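PDB 3PZF: serine protease inhibitor 2 from Anopheles gambiae, which inhibits clip-domain serine proteases of the mosquito hemolymph, including CLIPB9, CLIPB10 and CLIPB4, and thereby restrains the melanization immune response. Local coordinates for residues A[32-35]-A[40-43]; A[189-194]-A[220-225]; A[96-101]-A[105-110]; A[55-60]-A[85-90]; A[139-144]-A[173-178]. All coordinates share one frame; numbering follows the deposited sequence.

Contact 1. Residues A[32-35]-A[40-43]; sequences EIFK and NVVL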
# COMPACT_ATOMS: atom_id res chain seq x y z
N GLU A 32 -2.68 9.15 8.53
CA GLU A 32 -2.13 8.88 9.86
C GLU A 32 -0.65 8.49 9.77
O GLU A 32 0.16 8.93 10.57
CB GLU A 32 -2.92 7.74 10.53
CG GLU A 32 -2.36 7.26 11.87
CD GLU A 32 -2.40 8.33 12.97
OE1 GLU A 32 -3.28 9.21 12.91
OE2 GLU A 32 -1.54 8.29 13.87
N ILE A 33 -0.31 7.63 8.82
CA ILE A 33 1.07 7.22 8.67
C ILE A 33 1.91 8.42 8.23
O ILE A 33 2.94 8.69 8.82
CB ILE A 33 1.22 6.07 7.64
CG1 ILE A 33 0.35 4.84 8.02
CG2 ILE A 33 2.64 5.64 7.57
CD1 ILE A 33 0.59 4.34 9.39
N PHE A 34 1.47 9.14 7.21
CA PHE A 34 2.30 10.22 6.65
C PHE A 34 2.60 11.31 7.69
O PHE A 34 3.72 11.83 7.76
CB PHE A 34 1.61 10.87 5.43
CG PHE A 34 1.60 10.03 4.17
CD1 PHE A 34 2.07 8.72 4.15
CD2 PHE A 34 1.12 10.58 2.99
CE1 PHE A 34 2.04 7.96 2.96
CE2 PHE A 34 1.08 9.83 1.81
CZ PHE A 34 1.53 8.53 1.79
N LYS A 35 1.59 11.65 8.48
CA LYS A 35 1.72 12.72 9.49
C LYS A 35 2.73 12.37 10.57
O LYS A 35 3.21 13.25 11.28
CB LYS A 35 0.36 13.00 10.15
CG LYS A 35 -0.59 13.85 9.30
N ASN A 40 10.57 9.38 3.38
CA ASN A 40 9.76 8.71 2.36
C ASN A 40 8.91 7.66 3.03
O ASN A 40 9.32 7.06 4.02
CB ASN A 40 10.63 8.05 1.28
CG ASN A 40 11.55 9.02 0.60
OD1 ASN A 40 11.28 10.22 0.56
ND2 ASN A 40 12.62 8.50 0.01
N VAL A 41 7.70 7.43 2.50
CA VAL A 41 6.82 6.41 3.04
C VAL A 41 6.24 5.66 1.87
O VAL A 41 5.94 6.28 0.84
CB VAL A 41 5.66 7.02 3.85
CG1 VAL A 41 4.64 5.90 4.27
CG2 VAL A 41 6.14 7.75 5.09
N VAL A 42 6.06 4.34 1.99
CA VAL A 42 5.23 3.62 1.01
C VAL A 42 4.52 2.49 1.78
O VAL A 42 5.11 1.82 2.65
CB VAL A 42 6.06 3.08 -0.18
CG1 VAL A 42 7.09 2.05 0.28
CG2 VAL A 42 5.18 2.49 -1.27
N LEU A 43 3.22 2.33 1.53
CA LEU A 43 2.49 1.23 2.14
C LEU A 43 1.40 0.74 1.18
O LEU A 43 1.21 1.28 0.08
CB LEU A 43 1.88 1.70 3.47
CG LEU A 43 0.75 2.73 3.31
CD1 LEU A 43 -0.35 2.47 4.37
CD2 LEU A 43 1.25 4.16 3.39

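Contact 2. Residues A[189-194]-A[220-225]; sequences WTYPFP and GQFYYD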
# COMPACT_ATOMS: atom_id res chain seq x y z
N TRP A 189 6.22 1.26 -17.63
CA TRP A 189 5.41 2.38 -18.08
C TRP A 189 4.91 2.13 -19.50
O TRP A 189 5.67 1.65 -20.35
CB TRP A 189 6.26 3.66 -18.16
CG TRP A 189 6.85 4.16 -16.88
CD1 TRP A 189 8.18 4.46 -16.66
CD2 TRP A 189 6.16 4.46 -15.66
NE1 TRP A 189 8.35 4.92 -15.37
CE2 TRP A 189 7.14 4.93 -14.74
CE3 TRP A 189 4.83 4.38 -15.25
CZ2 TRP A 189 6.81 5.31 -13.43
CZ3 TRP A 189 4.51 4.76 -13.95
CH2 TRP A 189 5.49 5.21 -13.06
N THR A 190 3.66 2.48 -19.78
CA THR A 190 3.20 2.52 -21.15
C THR A 190 4.06 3.52 -21.95
O THR A 190 4.39 3.32 -23.11
CB THR A 190 1.73 2.94 -21.20
OG1 THR A 190 0.97 2.04 -20.37
CG2 THR A 190 1.21 2.92 -22.64
N TYR A 191 4.47 4.60 -21.29
CA TYR A 191 5.24 5.66 -21.95
C TYR A 191 6.57 5.84 -21.18
O TYR A 191 6.64 6.59 -20.23
CB TYR A 191 4.46 6.96 -21.98
CG TYR A 191 3.14 6.81 -22.72
CD1 TYR A 191 3.13 6.61 -24.09
CD2 TYR A 191 1.93 6.79 -22.03
CE1 TYR A 191 1.94 6.44 -24.79
CE2 TYR A 191 0.73 6.62 -22.73
CZ TYR A 191 0.75 6.45 -24.09
OH TYR A 191 -0.43 6.27 -24.77
N PRO A 192 7.60 5.12 -21.59
CA PRO A 192 8.84 5.19 -20.78
C PRO A 192 9.55 6.52 -21.02
O PRO A 192 9.38 7.12 -22.10
CB PRO A 192 9.69 4.04 -21.34
CG PRO A 192 9.14 3.78 -22.72
CD PRO A 192 7.67 4.09 -22.64
N PHE A 193 10.31 6.98 -20.03
CA PHE A 193 11.17 8.17 -20.21
C PHE A 193 12.42 7.89 -21.01
O PHE A 193 13.01 6.81 -20.90
CB PHE A 193 11.60 8.68 -18.84
CG PHE A 193 10.46 9.18 -18.00
CD1 PHE A 193 10.21 10.55 -17.90
CD2 PHE A 193 9.62 8.29 -17.33
CE1 PHE A 193 9.19 11.02 -17.11
CE2 PHE A 193 8.59 8.76 -16.54
CZ PHE A 193 8.35 10.14 -16.45
N PRO A 194 12.87 8.87 -21.80
CA PRO A 194 14.20 8.74 -22.40
C PRO A 194 15.24 8.57 -21.28
O PRO A 194 15.07 9.15 -20.21
CB PRO A 194 14.41 10.08 -23.11
CG PRO A 194 13.07 10.69 -23.24
CD PRO A 194 12.23 10.17 -22.11
N GLY A 220 4.74 14.03 -23.10
CA GLY A 220 3.76 13.05 -23.51
C GLY A 220 2.34 13.52 -23.34
O GLY A 220 2.08 14.63 -22.90
N GLN A 221 1.41 12.65 -23.71
CA GLN A 221 -0.01 12.89 -23.53
C GLN A 221 -0.44 12.12 -22.29
O GLN A 221 -0.40 10.88 -22.29
CB GLN A 221 -0.78 12.38 -24.74
CG GLN A 221 -0.31 12.99 -26.06
CD GLN A 221 -0.88 14.38 -26.34
OE1 GLN A 221 -0.70 14.93 -27.43
NE2 GLN A 221 -1.58 14.95 -25.36
N PHE A 222 -0.83 12.84 -21.24
CA PHE A 222 -1.20 12.19 -19.98
C PHE A 222 -2.43 12.86 -19.36
O PHE A 222 -2.61 14.06 -19.48
CB PHE A 222 -0.08 12.28 -18.95
CG PHE A 222 1.25 11.75 -19.43
CD1 PHE A 222 1.49 10.37 -19.46
CD2 PHE A 222 2.26 12.62 -19.83
CE1 PHE A 222 2.72 9.87 -19.91
CE2 PHE A 222 3.48 12.14 -20.28
CZ PHE A 222 3.72 10.76 -20.31
N TYR A 223 -3.23 12.10 -18.64
CA TYR A 223 -4.26 12.70 -17.80
C TYR A 223 -3.59 13.56 -16.75
O TYR A 223 -2.64 13.13 -16.06
CB TYR A 223 -5.15 11.64 -17.16
CG TYR A 223 -6.14 11.05 -18.13
CD1 TYR A 223 -7.44 11.54 -18.19
CD2 TYR A 223 -5.79 10.00 -18.97
CE1 TYR A 223 -8.36 11.00 -19.07
CE2 TYR A 223 -6.71 9.46 -19.86
CZ TYR A 223 -7.99 9.98 -19.91
OH TYR A 223 -8.91 9.44 -20.76
N TYR A 224 -4.11 14.77 -16.61
CA TYR A 224 -3.45 15.81 -15.84
C TYR A 224 -4.48 16.86 -15.42
O TYR A 224 -5.47 17.11 -16.14
CB TYR A 224 -2.38 16.47 -16.72
CG TYR A 224 -1.90 17.77 -16.16
CD1 TYR A 224 -0.92 17.81 -15.17
CD2 TYR A 224 -2.45 18.98 -16.58
CE1 TYR A 224 -0.50 19.01 -14.64
CE2 TYR A 224 -2.04 20.18 -16.06
CZ TYR A 224 -1.06 20.19 -15.10
OH TYR A 224 -0.67 21.39 -14.57
N ASP A 225 -4.28 17.47 -14.27
CA ASP A 225 -5.00 18.70 -13.95
C ASP A 225 -4.22 19.46 -12.89
O ASP A 225 -3.50 18.86 -12.11
CB ASP A 225 -6.44 18.40 -13.45
CG ASP A 225 -7.30 19.68 -13.35
OD1 ASP A 225 -7.19 20.55 -14.24
OD2 ASP A 225 -8.02 19.84 -12.35

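Contact 3. Residues A[96-101]-A[105-110]; sequences SAQQDN and DLNIAT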
# COMPACT_ATOMS: atom_id res chain seq x y z
N SER A 96 -7.89 -9.45 -9.26
CA SER A 96 -7.76 -8.47 -10.34
C SER A 96 -6.36 -7.86 -10.26
O SER A 96 -5.71 -7.62 -11.28
CB SER A 96 -8.79 -7.35 -10.20
OG SER A 96 -8.58 -6.31 -11.16
N ALA A 97 -5.91 -7.59 -9.04
CA ALA A 97 -4.61 -6.92 -8.87
C ALA A 97 -3.44 -7.85 -9.17
O ALA A 97 -2.47 -7.44 -9.82
CB ALA A 97 -4.45 -6.40 -7.44
N GLN A 98 -3.54 -9.09 -8.70
CA GLN A 98 -2.41 -10.01 -8.73
C GLN A 98 -2.48 -10.91 -9.94
O GLN A 98 -1.65 -11.81 -10.08
CB GLN A 98 -2.39 -10.92 -7.52
CG GLN A 98 -2.15 -10.27 -6.20
CD GLN A 98 -2.14 -11.30 -5.11
OE1 GLN A 98 -1.09 -11.72 -4.65
NE2 GLN A 98 -3.32 -11.76 -4.72
N GLN A 99 -3.47 -10.67 -10.79
CA GLN A 99 -3.72 -11.58 -11.91
C GLN A 99 -2.39 -11.91 -12.56
O GLN A 99 -1.61 -11.01 -12.86
CB GLN A 99 -4.67 -10.94 -12.93
N ASP A 100 -2.12 -13.20 -12.75
CA ASP A 100 -0.91 -13.59 -13.47
C ASP A 100 -1.05 -13.11 -14.91
O ASP A 100 -2.07 -13.36 -15.57
CB ASP A 100 -0.67 -15.10 -13.40
CG ASP A 100 -0.28 -15.55 -12.00
OD1 ASP A 100 0.21 -14.71 -11.21
OD2 ASP A 100 -0.46 -16.75 -11.69
N ASN A 101 -0.03 -12.41 -15.38
CA ASN A 101 -0.03 -11.88 -16.74
C ASN A 101 1.37 -11.48 -17.20
O ASN A 101 2.29 -11.37 -16.40
CB ASN A 101 -0.93 -10.65 -16.81
CG ASN A 101 -0.34 -9.47 -16.10
OD1 ASN A 101 0.26 -8.59 -16.72
ND2 ASN A 101 -0.48 -9.45 -14.78
N ASP A 105 3.99 -7.88 -12.75
CA ASP A 105 4.03 -8.90 -11.71
C ASP A 105 3.69 -8.18 -10.43
O ASP A 105 4.44 -7.32 -9.97
CB ASP A 105 5.43 -9.47 -11.65
CG ASP A 105 5.49 -10.78 -10.92
OD1 ASP A 105 4.47 -11.17 -10.32
OD2 ASP A 105 6.56 -11.41 -10.95
N LEU A 106 2.55 -8.51 -9.85
CA LEU A 106 2.20 -7.92 -8.57
C LEU A 106 1.85 -9.04 -7.60
O LEU A 106 1.03 -9.91 -7.92
CB LEU A 106 1.05 -6.95 -8.73
CG LEU A 106 0.83 -6.08 -7.48
CD1 LEU A 106 0.22 -4.74 -7.85
CD2 LEU A 106 -0.06 -6.81 -6.46
N ASN A 107 2.46 -9.05 -6.42
CA ASN A 107 2.12 -10.09 -5.43
C ASN A 107 1.85 -9.48 -4.07
O ASN A 107 2.65 -8.68 -3.56
CB ASN A 107 3.23 -11.15 -5.34
CG ASN A 107 2.80 -12.36 -4.52
OD1 ASN A 107 1.68 -12.86 -4.67
ND2 ASN A 107 3.69 -12.83 -3.65
N ILE A 108 0.70 -9.84 -3.49
CA ILE A 108 0.39 -9.49 -2.11
C ILE A 108 0.49 -10.77 -1.27
O ILE A 108 -0.14 -11.78 -1.59
CB ILE A 108 -1.02 -8.90 -2.02
CG1 ILE A 108 -1.09 -7.56 -2.77
CG2 ILE A 108 -1.47 -8.71 -0.57
CD1 ILE A 108 -2.58 -7.16 -3.04
N ALA A 109 1.31 -10.75 -0.23
CA ALA A 109 1.54 -11.95 0.56
C ALA A 109 1.24 -11.68 2.02
O ALA A 109 1.68 -10.66 2.57
CB ALA A 109 2.95 -12.46 0.38
N THR A 110 0.52 -12.60 2.66
CA THR A 110 0.07 -12.39 4.02
C THR A 110 0.16 -13.71 4.77
O THR A 110 -0.28 -14.75 4.26
CB THR A 110 -1.43 -11.90 4.03
OG1 THR A 110 -1.58 -10.71 3.26
CG2 THR A 110 -1.92 -11.64 5.47
O HOH W 1 0.85 -12.22 -8.79
O HOH W 2 1.22 -11.09 -11.10

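Contact 4. Residues A[55-60]-A[85-90]; sequences IYEASD and HTRSYY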
# COMPACT_ATOMS: atom_id res chain seq x y z
N ILE A 55 -8.71 -10.66 10.37
CA ILE A 55 -8.90 -10.61 11.80
C ILE A 55 -10.39 -10.63 12.12
O ILE A 55 -10.81 -11.32 13.07
CB ILE A 55 -8.22 -9.37 12.41
CG1 ILE A 55 -6.70 -9.55 12.34
CG2 ILE A 55 -8.68 -9.18 13.85
CD1 ILE A 55 -5.88 -8.28 12.72
N TYR A 56 -11.18 -9.92 11.32
CA TYR A 56 -12.64 -10.00 11.41
C TYR A 56 -13.15 -11.43 11.26
O TYR A 56 -13.95 -11.89 12.06
CB TYR A 56 -13.27 -9.07 10.36
CG TYR A 56 -14.78 -8.94 10.45
CD1 TYR A 56 -15.36 -8.17 11.43
CD2 TYR A 56 -15.60 -9.58 9.53
CE1 TYR A 56 -16.75 -8.03 11.50
CE2 TYR A 56 -16.98 -9.45 9.60
CZ TYR A 56 -17.54 -8.67 10.58
OH TYR A 56 -18.91 -8.53 10.66
N GLU A 57 -12.66 -12.15 10.26
CA GLU A 57 -13.04 -13.54 10.02
C GLU A 57 -12.68 -14.45 11.21
O GLU A 57 -13.39 -15.42 11.50
CB GLU A 57 -12.34 -14.06 8.75
CG GLU A 57 -12.92 -13.48 7.43
CD GLU A 57 -14.01 -14.35 6.81
OE1 GLU A 57 -14.59 -15.24 7.52
OE2 GLU A 57 -14.29 -14.14 5.61
N ALA A 58 -11.59 -14.10 11.89
CA ALA A 58 -11.11 -14.93 13.02
C ALA A 58 -11.88 -14.66 14.29
O ALA A 58 -11.85 -15.45 15.22
CB ALA A 58 -9.64 -14.65 13.28
N SER A 59 -12.57 -13.53 14.33
CA SER A 59 -13.29 -13.13 15.53
C SER A 59 -14.69 -13.71 15.61
O SER A 59 -15.42 -13.81 14.62
CB SER A 59 -13.40 -11.61 15.60
OG SER A 59 -14.41 -11.27 16.54
N ASP A 60 -15.07 -14.06 16.83
CA ASP A 60 -16.39 -14.61 17.11
C ASP A 60 -17.47 -13.65 16.67
O ASP A 60 -18.52 -14.04 16.13
CB ASP A 60 -16.52 -14.84 18.62
CG ASP A 60 -17.56 -15.87 18.95
OD1 ASP A 60 -17.82 -16.74 18.08
OD2 ASP A 60 -18.12 -15.81 20.07
N HIS A 85 -20.50 -11.70 0.88
CA HIS A 85 -20.18 -10.55 0.04
C HIS A 85 -18.76 -10.11 0.32
O HIS A 85 -18.05 -9.64 -0.57
CB HIS A 85 -21.08 -9.36 0.34
CG HIS A 85 -20.92 -8.23 -0.62
ND1 HIS A 85 -20.22 -8.34 -1.81
CD2 HIS A 85 -21.38 -6.95 -0.59
CE1 HIS A 85 -20.26 -7.19 -2.45
NE2 HIS A 85 -20.96 -6.33 -1.74
N THR A 86 -18.35 -10.21 1.58
CA THR A 86 -17.04 -9.71 1.98
C THR A 86 -15.96 -10.55 1.32
O THR A 86 -15.01 -10.02 0.74
CB THR A 86 -16.89 -9.70 3.52
OG1 THR A 86 -17.83 -8.78 4.08
CG2 THR A 86 -15.48 -9.29 3.96
N ARG A 87 -16.12 -11.87 1.39
CA ARG A 87 -15.20 -12.79 0.77
C ARG A 87 -15.12 -12.57 -0.74
O ARG A 87 -14.03 -12.44 -1.27
CB ARG A 87 -15.59 -14.22 1.07
CG ARG A 87 -15.26 -14.62 2.50
CD ARG A 87 -16.01 -15.93 2.92
NE ARG A 87 -15.79 -16.20 4.34
CZ ARG A 87 -16.35 -17.21 5.01
NH1 ARG A 87 -17.15 -18.06 4.38
NH2 ARG A 87 -16.10 -17.37 6.30
N SER A 88 -16.25 -12.52 -1.44
CA SER A 88 -16.21 -12.41 -2.89
C SER A 88 -15.64 -11.06 -3.32
O SER A 88 -14.94 -10.98 -4.31
CB SER A 88 -17.58 -12.65 -3.54
OG SER A 88 -18.56 -11.81 -3.00
N TYR A 89 -15.91 -10.02 -2.54
CA TYR A 89 -15.38 -8.69 -2.82
C TYR A 89 -13.88 -8.67 -2.74
O TYR A 89 -13.21 -8.28 -3.70
CB TYR A 89 -15.93 -7.68 -1.80
CG TYR A 89 -15.44 -6.26 -2.02
CD1 TYR A 89 -15.96 -5.50 -3.07
CD2 TYR A 89 -14.52 -5.68 -1.18
CE1 TYR A 89 -15.54 -4.21 -3.28
CE2 TYR A 89 -14.08 -4.36 -1.39
CZ TYR A 89 -14.62 -3.64 -2.45
OH TYR A 89 -14.22 -2.35 -2.70
N TYR A 90 -13.33 -9.03 -1.58
CA TYR A 90 -11.88 -8.98 -1.42
C TYR A 90 -11.20 -9.98 -2.33
O TYR A 90 -10.12 -9.72 -2.86
CB TYR A 90 -11.45 -9.14 0.05
CG TYR A 90 -11.71 -7.87 0.81
CD1 TYR A 90 -10.96 -6.73 0.52
CD2 TYR A 90 -12.72 -7.78 1.75
CE1 TYR A 90 -11.19 -5.56 1.18
CE2 TYR A 90 -12.95 -6.60 2.43
CZ TYR A 90 -12.18 -5.48 2.12
OH TYR A 90 -12.35 -4.28 2.76

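Contact 5. Residues A[139-144]-A[173-178]; sequences VSYSNP and EGAVIT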
# COMPACT_ATOMS: atom_id res chain seq x y z
N VAL A 139 5.31 -21.53 14.26
CA VAL A 139 6.68 -21.24 14.64
C VAL A 139 6.78 -21.37 16.14
O VAL A 139 5.78 -21.54 16.82
CB VAL A 139 7.08 -19.82 14.25
CG1 VAL A 139 6.97 -19.62 12.74
CG2 VAL A 139 6.21 -18.80 14.98
N SER A 140 8.01 -21.28 16.66
CA SER A 140 8.22 -21.34 18.09
C SER A 140 8.85 -20.04 18.56
O SER A 140 10.04 -19.79 18.34
CB SER A 140 9.15 -22.49 18.45
OG SER A 140 9.38 -22.51 19.84
N TYR A 141 8.06 -19.20 19.23
CA TYR A 141 8.56 -17.89 19.66
C TYR A 141 9.57 -18.04 20.82
O TYR A 141 10.29 -17.08 21.16
CB TYR A 141 7.40 -16.96 20.04
CG TYR A 141 6.65 -16.45 18.82
CD1 TYR A 141 7.14 -15.37 18.09
CD2 TYR A 141 5.46 -17.05 18.38
CE1 TYR A 141 6.48 -14.89 16.97
CE2 TYR A 141 4.79 -16.57 17.24
CZ TYR A 141 5.32 -15.49 16.54
OH TYR A 141 4.69 -14.96 15.41
N SER A 142 9.64 -19.23 21.41
CA SER A 142 10.62 -19.50 22.45
C SER A 142 12.03 -19.47 21.85
O SER A 142 13.03 -19.51 22.56
CB SER A 142 10.33 -20.85 23.13
OG SER A 142 10.63 -21.96 22.29
N ASN A 143 12.10 -19.40 20.53
CA ASN A 143 13.34 -19.29 19.80
C ASN A 143 13.16 -18.14 18.81
O ASN A 143 12.94 -18.38 17.63
CB ASN A 143 13.64 -20.58 19.05
CG ASN A 143 15.02 -20.58 18.39
OD1 ASN A 143 15.67 -19.53 18.26
ND2 ASN A 143 15.46 -21.76 17.96
N PRO A 144 13.25 -16.90 19.30
CA PRO A 144 13.02 -15.71 18.47
C PRO A 144 13.98 -15.67 17.29
O PRO A 144 13.64 -15.19 16.22
CB PRO A 144 13.31 -14.54 19.42
CG PRO A 144 13.30 -15.13 20.80
CD PRO A 144 13.72 -16.55 20.65
N GLU A 173 9.54 -10.19 20.74
CA GLU A 173 9.50 -10.37 22.18
C GLU A 173 8.07 -10.35 22.69
O GLU A 173 7.33 -9.37 22.49
CB GLU A 173 10.33 -9.29 22.89
CG GLU A 173 10.60 -9.60 24.36
N GLY A 174 7.66 -11.45 23.32
CA GLY A 174 6.34 -11.55 23.92
C GLY A 174 5.23 -11.95 22.96
O GLY A 174 4.05 -12.01 23.33
N ALA A 175 5.59 -12.25 21.72
CA ALA A 175 4.59 -12.52 20.68
C ALA A 175 4.06 -13.95 20.77
O ALA A 175 4.76 -14.87 21.19
CB ALA A 175 5.18 -12.27 19.30
N VAL A 176 2.81 -14.09 20.34
CA VAL A 176 2.12 -15.35 20.30
C VAL A 176 1.58 -15.55 18.87
O VAL A 176 1.59 -16.67 18.34
CB VAL A 176 0.96 -15.35 21.32
CG1 VAL A 176 0.03 -16.47 21.07
CG2 VAL A 176 1.52 -15.42 22.74
N ILE A 177 1.10 -14.47 18.26
CA ILE A 177 0.67 -14.49 16.87
C ILE A 177 1.15 -13.18 16.23
O ILE A 177 0.87 -12.11 16.75
CB ILE A 177 -0.88 -14.59 16.73
CG1 ILE A 177 -1.36 -15.96 17.21
CG2 ILE A 177 -1.30 -14.35 15.27
CD1 ILE A 177 -2.85 -16.09 17.24
N THR A 178 1.90 -13.28 15.14
CA THR A 178 2.35 -12.10 14.41
C THR A 178 1.76 -12.19 13.02
O THR A 178 1.79 -13.25 12.39
CB THR A 178 3.88 -12.03 14.32
OG1 THR A 178 4.45 -12.05 15.64
CG2 THR A 178 4.33 -10.74 13.64

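Contact 1. Residues A[32-35]-A[40-43]
The last turn of helix 24-35 meets strand 41-43 most closely at Phe34 and Val41, whose CA atoms lie 6.9 Å apart, too far for backbone pairing, so side chains fill the gap. This is helix-on-sheet packing in the hydrophobic core of the serpin fold. Val41 and Leu43, two residues apart on the strand, direct their side chains at the helix, whereas Val42 turns to the other side, where it touches Ala337 and Ile339 of strand 332-341.

Val41 is touched by both helix residues. Its CG1 is anti to the backbone N (chi1 173°) and reaches forward between them, 3.6 Å from Phe34 CE1 and 3.9 Å from Ile33 CG2; the Ile33 and Val41 side chains cross at about a right angle. The Phe34 ring comes in obliquely along its CD1-CE1 side, and its CE1 is also 3.8 Å from Val41 CB.

Backbone bonds of Val41 to Lys391 and of Leu43 to Ala389 hold the strand in its sheet, and Lys391 NZ also bonds Phe34 O. Leu43 divides its branches between the helix residues: CD1 stands 4.4 Å from Ile33 CG1, while CD2 approaches Phe34 CE1 at 3.9 Å.

Contact 2. Residues A[189-194]-A[220-225]
Two aromatic rings, Tyr191 and Phe222, carry this contact and meet obliquely, with planes 84° apart and centroids separated by 5.9 Å. They lie near the part of the serpin fold called the breach, where the reactive loop begins to enter the central sheet. One face of the Tyr191 ring bears Thr190 CG2, 3.7 Å above the plane and displaced toward the rim, so the chain's own preceding residue lies on it. Phe222 CE1 approaches the ring obliquely.

Segment 189-194 is the loop that leaves strand 177-188, a strand of the central sheet, and segment 220-225 is part of the long strand 211-227. The assignment to the breach rests on the closeness of the loop to the reactive-loop hinge: backbone bonds join Trp189 to Leu344, the first hinge residue, and Phe193 to Glu343 just before it.

The two side chains run antiparallel past one another. Phe222 is buried against Leu235, Leu237 and Val283, while Tyr191 lies at the exposed margin and touches Phe222 at CE1. Close by, Tyr191 O accepts a hydrogen bond from Gln218 NE2, which ties the loop to an earlier part of the same long strand. Gly220 leaves room for the Phe222 ring, whose CE2 is 3.4 Å from Gly220 CA. The closest approach between the rings is made by Phe222 CE1, 3.8 Å from Tyr191 CD2 and 4.0 Å from Tyr191 CB.

Contact 3. Residues A[96-101]-A[105-110]
Gln98, late in helix 83-98, runs along the start of strand 105-115 and meets Leu106, Asn107 and Ile108 in turn. Its CA already makes a CA-H...O contact of 3.5 Å with Leu106 O, and CB follows at 3.6 Å from the same oxygen. CG remains beside that carbonyl and comes 4.1 Å from Leu106 CD2. Beyond CG the chain is extended (chi2 -179°), which carries CD along the strand to within 3.6 Å of Ile108 N. The amide at the tip lies beside the backbone of Ile108 and the side chain of Asn107, but it is probably turned over in the model, so its individual bonds remain undecided. The Asn107 amide has a firmer partner behind it, ND2 being bonded to His158 O.

On the helix side, Leu106 CB packs 3.7 Å from Ala97 O, the carbonyl that also receives Tyr104 OH. A water bridges the backbones, accepting from Leu106 N at 3.2 Å and lying 3.1 Å from Gln98 O. In the following loop, Asn101 ND2 bonds Gln99 O at 2.7 Å, and Asn101 OD1 takes the backbone N of Asp103 and Tyr104, holding the turn. The arrangement is a tight helix-to-strand connection of the serpin fold, delivering the chain into the central sheet, where Ile108 touches Phe46, Ser47 and Asn181, a region consistent with the serpin shutter.

Contact 4. Residues A[55-60]-A[85-90]
A salt bridge between two helices of the serpin helical region, helix 45-58 near its C-terminal end and helix 83-98, defines this contact, and Glu57 and Arg87 are its two partners. The backbones stay well apart, 9.5 Å between the CA atoms of Glu57 and Arg87, so the long side chains bridge the space.

Arg87 grips the carboxylate side-on with two nitrogens, one to each oxygen. NE donates to Glu57 OE2 at 2.8 Å and NH2 to Glu57 OE1 at 2.9 Å, the latter bond nearly straight at 168°. Each oxygen uses its syn lone pair, and the carboxylate and guanidinium planes are only 8° apart, which makes this a bidentate, nearly coplanar salt bridge. Arg87 reaches it with an extended chain from CG to NE. Glu57, by contrast, bends at chi2 (-93°), which turns its carboxylate toward the arginine.

Glu57 is buried, and the bidentate pairing probably stabilises its negative charge. A second partner helps: Tyr132 OH of helix 122-132 also bonds Glu57 OE2, and Ile127, His131 and Tyr132 of that helix touch Arg87, so three helices meet here. Held by NE, Glu57 OE2 also lies 3.3 Å from Arg87 CG.

Contact 5. Residues A[139-144]-A[173-178]
Tyr141 and Ala175 bring the two backbones closest, with CA atoms 6.8 Å apart, where a type I beta turn (Ser140 to Asn143) faces the chain entering strand 177-188. In the serpin fold this turn links strand 134-139 to the helix that packs across the central sheet, helix 144-158. Asn143 is its N-cap, with OD1 bonded to Gln146 N.

Tyr141 fills the space between the segments, its ring laid against the backbone of residues 175-176. Over one face sits Ala175 O, 3.4 Å from Tyr141 CG, and on that same face Ala175 CB makes a CH-pi contact, 4.1 Å from the ring centroid and 27° off the normal. Farther along, Tyr141 CE2 comes 3.4 Å from Val176 O.

The phenol oxygen is buried and satisfied on two fronts: Tyr141 OH bonds Phe113 O on strand 105-115 and receives a hydrogen bond from Thr178. The turn is also tied to the end of that strand, Tyr141 N bonding Asp115 OD1. With its hydroxyl anti to the carbonyl carbon (chi1 -57°), Thr178 presents OG1 to the tyrosine tip, and the Thr178 OG1 to Tyr141 OH bond measures 2.9 Å.

How the contacts relate
None of the five contacts touches another; they sample separate parts of one serpin body. Contacts 3 and 5 use neighbouring antiparallel strands, 105-115 and 177-188, with centres about 29 Å apart and nearest atoms about 8 Å. Contact 2 lies just beyond the other end of strand 177-188. Its centre is about 47 Å from that of contact 5, and it is the one tied to the hinge, through the backbone bond of Trp189 to Leu344, with Phe193 bonded to Glu343 just before the hinge. Helix 83-98 carries both contact 4 and contact 3, whose centres are about 19 Å apart. Contact 1, nearest the chain's centre, leads through strand 41-43 into helix 45-58 of contact 4, about 26 Å away between centres.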